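Local coordinates for protein Non-ribosomal peptide synthetase (Streptomyces halstedii, PDB 3WV4) that belongs to the non-ribosomal peptide synthetases and contains an AMP-binding domain of the ANL superfamily, at residues A[224-228]-A[229-233]. Sequence-based numbering, arbitrary orientation.
Sequences SINAV and LGYHA
Asn226 and Tyr231 meet at the C-terminal end of helix 215-229, where the chain leaves the helix through Gly230, whose positive phi (75°) turns the backbone aside. The last helical turn closes with Leu229 N hydrogen-bonded to Ile225 O at 2.9 Å, and Gly230 N to Asn226 O at 2.7 Å. Beyond the glycine, the Asn226 side chain takes over as acceptor: with CG anti to its own backbone N (chi1 -162°), its end swings back to the chain beyond the helix and offers a lone pair of OD1, in the carbonyl plane, to Tyr231 N at 2.6 Å. The same oxygen lies at the edge of the Tyr231 ring, 3.5 Å from CD1, with the amide and ring planes 54° apart. A water donates to Tyr231 O at 2.5 Å and weakly accepts from Asn226 ND2, a looser link than the direct bond to OD1. On the buried flank Ile225 and Leu229 run alongside each other, CG2 of Ile225 lying 3.7 Å from CD1 of Leu229. These two side chains both pack on Ile350 of strand 349-350, while Tyr231 touches Thr313 of strand 311-314 and Lys251 and Ile254 of helix 246-258.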
loop_
_atom_site.group_PDB
_atom_site.type_symbol
_atom_site.label_atom_id
_atom_site.label_comp_id
_atom_site.label_asym_id
_atom_site.label_seq_id
_atom_site.Cartn_x
_atom_site.Cartn_y
_atom_site.Cartn_z
ATOM N N SER A 224 8.011 2.496 -9.556
ATOM C CA SER A 224 7.502 2.104 -10.898
ATOM C C SER A 224 6.070 2.539 -11.152
ATOM O O SER A 224 5.697 3.020 -12.237
ATOM C CB SER A 224 7.641 0.586 -11.075
ATOM O OG SER A 224 7.145 0.166 -12.313
ATOM N N ILE A 225 5.220 2.330 -10.169
ATOM C CA ILE A 225 3.848 2.825 -10.259
ATOM C C ILE A 225 3.859 4.348 -10.509
ATOM O O ILE A 225 3.130 4.919 -11.353
ATOM C CB ILE A 225 3.094 2.498 -8.926
ATOM C CG1 ILE A 225 2.778 1.015 -8.820
ATOM C CG2 ILE A 225 1.832 3.293 -8.880
ATOM C CD1 ILE A 225 2.494 0.528 -7.406
ATOM N N ASN A 226 4.703 5.022 -9.756
ATOM C CA ASN A 226 4.746 6.473 -9.824
ATOM C C ASN A 226 5.329 6.977 -11.125
ATOM O O ASN A 226 4.874 8.007 -11.623
ATOM C CB ASN A 226 5.504 7.145 -8.699
ATOM C CG ASN A 226 5.117 8.605 -8.621
ATOM O OD1 ASN A 226 3.966 8.969 -8.842
ATOM N ND2 ASN A 226 6.066 9.434 -8.481
ATOM N N ALA A 227 6.226 6.210 -11.743
ATOM C CA ALA A 227 6.735 6.601 -13.101
ATOM C C ALA A 227 5.573 6.640 -14.083
ATOM O O ALA A 227 5.599 7.372 -15.056
ATOM C CB ALA A 227 7.766 5.604 -13.579
ATOM N N VAL A 228 4.552 5.808 -13.878
ATOM C CA VAL A 228 3.369 5.842 -14.772
ATOM C C VAL A 228 2.329 6.908 -14.330
ATOM O O VAL A 228 1.816 7.636 -15.134
ATOM C CB VAL A 228 2.648 4.476 -14.929
ATOM C CG1 VAL A 228 1.658 4.543 -16.068
ATOM C CG2 VAL A 228 3.584 3.350 -15.196
ATOM N N LEU A 229 2.060 7.030 -13.038
ATOM C CA LEU A 229 0.984 7.858 -12.553
ATOM C C LEU A 229 1.385 9.296 -12.313
ATOM O O LEU A 229 0.571 10.178 -12.451
ATOM C CB LEU A 229 0.445 7.306 -11.227
ATOM C CG LEU A 229 -0.266 5.942 -11.265
ATOM C CD1 LEU A 229 -0.872 5.556 -9.893
ATOM C CD2 LEU A 229 -1.334 5.923 -12.366
ATOM N N GLY A 230 2.622 9.528 -11.912
ATOM C CA GLY A 230 3.190 10.901 -11.869
ATOM C C GLY A 230 2.684 11.712 -10.714
ATOM O O GLY A 230 2.279 12.840 -10.910
ATOM N N TYR A 231 2.599 11.134 -9.516
ATOM C CA TYR A 231 2.323 11.970 -8.334
ATOM C C TYR A 231 3.489 12.948 -8.210
ATOM O O TYR A 231 4.578 12.637 -8.623
ATOM C CB TYR A 231 2.236 11.191 -7.023
ATOM C CG TYR A 231 0.985 10.363 -6.792
ATOM C CD1 TYR A 231 0.776 9.206 -7.529
ATOM C CD2 TYR A 231 0.087 10.633 -5.766
ATOM C CE1 TYR A 231 -0.282 8.379 -7.297
ATOM C CE2 TYR A 231 -1.037 9.780 -5.537
ATOM C CZ TYR A 231 -1.196 8.636 -6.298
ATOM O OH TYR A 231 -2.325 7.724 -6.170
ATOM N N HIS A 232 3.230 14.132 -7.678
ATOM C CA HIS A 232 4.293 15.120 -7.456
ATOM C C HIS A 232 4.034 15.882 -6.150
ATOM O O HIS A 232 2.998 15.691 -5.490
ATOM C CB HIS A 232 4.467 16.042 -8.653
ATOM C CG HIS A 232 3.227 16.763 -9.043
ATOM N ND1 HIS A 232 2.776 17.881 -8.377
ATOM C CD2 HIS A 232 2.328 16.525 -10.032
ATOM C CE1 HIS A 232 1.660 18.312 -8.943
ATOM N NE2 HIS A 232 1.355 17.496 -9.939
ATOM N N ALA A 233 5.008 16.704 -5.781
ATOM C CA ALA A 233 5.063 17.300 -4.452
ATOM C C ALA A 233 3.890 18.195 -4.123
ATOM O O ALA A 233 3.569 18.360 -2.981
ATOM C CB ALA A 233 6.386 18.069 -4.264
HETATM O O HOH W 1 6.841 12.569 -9.685
#